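Local atomic coordinates of putative hydrolase (Bacteroides ovatus, PDB entry 4HBS), a protein that is of unproven function but is a putative hydrolase, possibly acting on glycosidic bonds, built as a five-bladed beta-propeller. Residues T64-G69 with Y196-K201; T377-S380 with D384-N387. All blocks are in the same frame, centred on the assembly; numbering follows the deposited sequence.

Contact 1. Residues T64-G69 with Y196-K201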
loop_
_atom_site.group_PDB
_atom_site.type_symbol
_atom_site.label_atom_id
_atom_site.label_comp_id
_atom_site.label_asym_id
_atom_site.label_seq_id
_atom_site.Cartn_x
_atom_site.Cartn_y
_atom_site.Cartn_z
ATOM N N THR A 64 1.397 7.740 -4.572
ATOM C CA THR A 64 0.742 8.192 -5.786
ATOM C C THR A 64 1.442 9.456 -6.203
ATOM O O THR A 64 1.230 10.502 -5.577
ATOM C CB THR A 64 -0.772 8.405 -5.556
ATOM O OG1 THR A 64 -1.406 7.138 -5.429
ATOM C CG2 THR A 64 -1.451 9.187 -6.692
ATOM N N GLY A 65 2.298 9.361 -7.223
ATOM C CA GLY A 65 2.982 10.528 -7.758
ATOM C C GLY A 65 1.952 11.526 -8.252
ATOM O O GLY A 65 0.939 11.116 -8.840
ATOM N N LEU A 66 2.149 12.829 -7.941
ATOM C CA LEU A 66 1.214 13.886 -8.330
ATOM C C LEU A 66 1.763 14.675 -9.513
ATOM O O LEU A 66 2.961 14.600 -9.794
ATOM C CB LEU A 66 0.935 14.816 -7.137
ATOM C CG LEU A 66 0.285 14.153 -5.920
ATOM C CD1 LEU A 66 0.129 15.133 -4.804
ATOM C CD2 LEU A 66 -1.043 13.547 -6.273
ATOM N N PRO A 67 0.922 15.450 -10.232
ATOM C CA PRO A 67 1.440 16.196 -11.400
ATOM C C PRO A 67 2.345 17.400 -11.067
ATOM O O PRO A 67 3.021 17.895 -11.968
ATOM C CB PRO A 67 0.162 16.665 -12.117
ATOM C CG PRO A 67 -0.960 15.960 -11.452
ATOM C CD PRO A 67 -0.530 15.673 -10.070
ATOM N N ASP A 68 2.363 17.869 -9.797
ATOM C CA ASP A 68 3.185 19.018 -9.375
ATOM C C ASP A 68 4.577 18.596 -8.837
ATOM O O ASP A 68 5.300 19.444 -8.317
ATOM C CB ASP A 68 2.436 19.865 -8.317
ATOM C CG ASP A 68 1.800 19.077 -7.181
ATOM O OD1 ASP A 68 2.482 18.188 -6.617
ATOM O OD2 ASP A 68 0.601 19.302 -6.905
ATOM N N GLY A 69 4.936 17.313 -8.966
ATOM C CA GLY A 69 6.224 16.807 -8.514
ATOM C C GLY A 69 6.216 16.205 -7.125
ATOM O O GLY A 69 7.206 15.583 -6.732
ATOM N N TYR A 196 -9.871 14.662 -4.002
ATOM C CA TYR A 196 -9.010 15.623 -3.320
ATOM C C TYR A 196 -8.528 16.746 -4.269
ATOM O O TYR A 196 -8.212 16.481 -5.433
ATOM C CB TYR A 196 -7.794 14.885 -2.737
ATOM C CG TYR A 196 -8.141 13.929 -1.620
ATOM C CD1 TYR A 196 -8.222 14.366 -0.301
ATOM C CD2 TYR A 196 -8.417 12.593 -1.881
ATOM C CE1 TYR A 196 -8.573 13.497 0.729
ATOM C CE2 TYR A 196 -8.746 11.709 -0.856
ATOM C CZ TYR A 196 -8.835 12.165 0.448
ATOM O OH TYR A 196 -9.188 11.273 1.439
ATOM N N SER A 197 -8.427 17.985 -3.762
ATOM C CA SER A 197 -7.936 19.103 -4.572
ATOM C C SER A 197 -6.420 19.102 -4.606
ATOM O O SER A 197 -5.780 18.685 -3.636
ATOM C CB SER A 197 -8.427 20.433 -4.022
ATOM O OG SER A 197 -7.831 21.527 -4.696
ATOM N N LEU A 198 -5.843 19.611 -5.714
ATOM C CA LEU A 198 -4.392 19.737 -5.900
ATOM C C LEU A 198 -4.029 21.221 -6.104
ATOM O O LEU A 198 -2.975 21.543 -6.656
ATOM C CB LEU A 198 -3.939 18.879 -7.103
ATOM C CG LEU A 198 -4.286 17.383 -7.029
ATOM C CD1 LEU A 198 -3.928 16.674 -8.323
ATOM C CD2 LEU A 198 -3.587 16.714 -5.881
ATOM N N GLU A 199 -4.897 22.112 -5.608
ATOM C CA GLU A 199 -4.763 23.562 -5.692
ATOM C C GLU A 199 -3.954 24.037 -4.475
ATOM O O GLU A 199 -4.309 23.710 -3.344
ATOM C CB GLU A 199 -6.182 24.184 -5.706
ATOM C CG GLU A 199 -6.257 25.705 -5.730
ATOM C CD GLU A 199 -7.549 26.297 -5.188
ATOM O OE1 GLU A 199 -8.407 25.535 -4.678
ATOM O OE2 GLU A 199 -7.688 27.540 -5.246
ATOM N N GLY A 200 -2.880 24.783 -4.715
ATOM C CA GLY A 200 -2.022 25.308 -3.659
ATOM C C GLY A 200 -0.737 24.526 -3.489
ATOM O O GLY A 200 -0.239 23.917 -4.442
ATOM N N LYS A 201 -0.192 24.557 -2.266
ATOM C CA LYS A 201 1.031 23.857 -1.868
ATOM C C LYS A 201 0.745 23.077 -0.577
ATOM O O LYS A 201 -0.101 23.527 0.190
ATOM C CB LYS A 201 2.159 24.876 -1.660
ATOM C CG LYS A 201 2.588 25.536 -2.967
ATOM C CD LYS A 201 3.879 26.337 -2.826
ATOM C CE LYS A 201 4.502 26.685 -4.158
ATOM N NZ LYS A 201 5.934 27.059 -4.012
#
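Leu198 reaches from 196-201 toward the turn at 66-69 and meets Leu66 and Pro67 with its two methyl branches. The branches divide the work. CD2 of Leu198 lies 4.1 Å from CD2 of Leu66, with CD1 of Leu66 almost as near. CD1 of Leu198 touches CD of the Pro67 ring at 3.9 Å, and here the two side chains cross at about a right angle. In Leu198 the side chain leaves beside the backbone N, with CG anti to the carbonyl carbon (chi1 -57°), and the fork of its methyls spans both partners. This apolar part is the close side, and both leucines are buried.

The other side is looser and open to solvent. Asp68 only comes alongside, its OD2 4.2 Å from the carbonyl O of Leu198, two acceptors that merely lie near each other. OD2 bonds instead to the hydroxyl of Tyr207, and OD1 takes the backbone N of Asn70. Around Leu198, OG of Ser197 accepts from N of Glu199 at 3.1 Å in an ST turn, which shapes the backbone at Leu198.

The contact joins the turn that follows strand 60-65 to the chain around Leu198, near strand 187-197. The two strands belong to different propeller sheets. Ile165 of strand 156-165 lies against Leu66 and Pro67, and Met208, in the loop before strand 210-218, lies against both leucines.

Contact 2. Residues T377-S380 with D384-N387. With GOL (glycerol), chain E.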
loop_
_atom_site.group_PDB
_atom_site.type_symbol
_atom_site.label_atom_id
_atom_site.label_comp_id
_atom_site.label_asym_id
_atom_site.label_seq_id
_atom_site.Cartn_x
_atom_site.Cartn_y
_atom_site.Cartn_z
ATOM N N THR A 377 5.055 -4.720 8.905
ATOM C CA THR A 377 5.369 -5.830 9.807
ATOM C C THR A 377 4.593 -5.661 11.080
ATOM O O THR A 377 4.080 -4.586 11.357
ATOM C CB THR A 377 6.871 -5.997 10.014
ATOM O OG1 THR A 377 7.482 -4.714 10.113
ATOM C CG2 THR A 377 7.506 -6.782 8.880
ATOM N N ASP A 378 4.492 -6.756 11.829
ATOM C CA ASP A 378 3.659 -6.976 13.020
ATOM C C ASP A 378 4.416 -7.704 14.105
ATOM O O ASP A 378 5.177 -8.611 13.767
ATOM C CB ASP A 378 2.563 -7.994 12.561
ATOM C CG ASP A 378 1.120 -7.670 12.679
ATOM O OD1 ASP A 378 0.780 -6.478 12.670
ATOM O OD2 ASP A 378 0.311 -8.609 12.617
ATOM N N CYS A 379 4.087 -7.481 15.390
ATOM C CA CYS A 379 4.586 -8.344 16.479
ATOM C C CYS A 379 3.343 -9.054 17.057
ATOM O O CYS A 379 2.231 -8.527 16.925
ATOM C CB CYS A 379 5.379 -7.578 17.528
ATOM S SG CYS A 379 4.518 -6.167 18.232
ATOM N N SER A 380 3.501 -10.285 17.573
ATOM C CA SER A 380 2.358 -11.091 18.060
ATOM C C SER A 380 1.505 -10.354 19.080
ATOM O O SER A 380 0.280 -10.304 18.944
ATOM C CB SER A 380 2.837 -12.402 18.672
ATOM O OG SER A 380 3.718 -13.100 17.803
ATOM N N ASP A 384 3.821 -4.901 22.754
ATOM C CA ASP A 384 5.243 -4.859 22.416
ATOM C C ASP A 384 5.565 -3.722 21.410
ATOM O O ASP A 384 6.740 -3.510 21.107
ATOM C CB ASP A 384 5.746 -6.226 21.926
ATOM C CG ASP A 384 5.806 -7.264 23.041
ATOM O OD1 ASP A 384 6.056 -6.878 24.202
ATOM O OD2 ASP A 384 5.661 -8.460 22.743
ATOM N N ASN A 385 4.539 -2.950 20.960
ATOM C CA ASN A 385 4.699 -1.748 20.156
ATOM C C ASN A 385 5.011 -0.549 21.064
ATOM O O ASN A 385 5.155 0.541 20.536
ATOM C CB ASN A 385 3.414 -1.461 19.331
ATOM C CG ASN A 385 3.129 -2.507 18.281
ATOM O OD1 ASN A 385 3.918 -2.720 17.346
ATOM N ND2 ASN A 385 2.000 -3.186 18.402
ATOM N N PHE A 386 5.117 -0.738 22.431
ATOM C CA PHE A 386 5.401 0.349 23.390
ATOM C C PHE A 386 6.383 -0.013 24.502
ATOM O O PHE A 386 6.590 -1.184 24.818
ATOM C CB PHE A 386 4.105 0.763 24.116
ATOM C CG PHE A 386 2.902 1.004 23.247
ATOM C CD1 PHE A 386 2.098 -0.054 22.840
ATOM C CD2 PHE A 386 2.530 2.295 22.890
ATOM C CE1 PHE A 386 0.988 0.162 22.038
ATOM C CE2 PHE A 386 1.403 2.514 22.105
ATOM C CZ PHE A 386 0.655 1.441 21.662
ATOM N N ASN A 387 6.910 1.041 25.148
ATOM C CA ASN A 387 7.685 1.050 26.385
ATOM C C ASN A 387 8.923 0.142 26.520
ATOM O O ASN A 387 9.412 0.000 27.638
ATOM C CB ASN A 387 6.743 0.718 27.539
ATOM C CG ASN A 387 5.675 1.770 27.751
ATOM O OD1 ASN A 387 5.820 2.937 27.366
ATOM N ND2 ASN A 387 4.578 1.391 28.360
HETATM C C1 GOL E . -0.357 -6.279 16.203
HETATM O O1 GOL E . 0.719 -5.998 17.094
HETATM C C2 GOL E . -0.948 -7.652 16.445
HETATM O O2 GOL E . -1.655 -7.676 17.692
HETATM C C3 GOL E . -1.883 -8.042 15.321
HETATM O O3 GOL E . -2.221 -9.423 15.385
#
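The chi1 angle of Cys379 (54°) places SG between the backbone N and the carbonyl carbon, and this turns the sulfur to the start of 384-387. Asn385 has CG beside its backbone N (chi1 -66°), and its amide comes back to the same sulfur. SG lies 3.6 Å from OD1 of Asn385, and CG and ND2 of the same amide are each 3.9 Å away. The sulfur therefore meets the whole amide group rather than a single atom. It also touches CB of Asp384, at 3.9 Å. These are packing contacts.

ND2 of Asn385 has its main partner in the backbone O of Phe382, within the link between the two segments. That bond ties the side chain back to its own loop.

A glycerol, probably from the crystallisation liquor, bridges the segments. Its O1 gives a hydrogen bond to the backbone O of Cys379 at 3.0 Å and receives a weak one from ND2 of Asn385 at 3.4 Å. O2 makes a weak bond to the backbone O of Ser380. The Asp378 carboxylate packs along the glycerol carbons, with OD2 3.5 Å from C3.

Two backbone carbonyls and, weakly, one amide thus bond the hydroxyls of a small polyol, while a carboxylate lies against its carbons. Carbonyl acceptors and an amide donor can hold hydroxyl groups here, but this does not show a substrate site. Between the protein segments themselves, the contact depends on the sulfur packing.

Overall arrangement
Contact 1 and contact 2 lie in separate parts of the propeller. Their centres are 34 Å apart, and their nearest atoms are about 19 Å apart. They follow in series along the chain, contact 1 closing before contact 2 opens. Contact 1 is long-range in sequence and links the sheet of strands 60-65 to 111-113 with the next sheet, strands 156-165 to 210-218. Contact 2 is local. It folds on itself the loop between strands 371-377 and 399-403, which connects two strands of the sheet that brings together the first and last strands of the chain. One contact thus joins two blades, while the other shapes a loop of the closing blade.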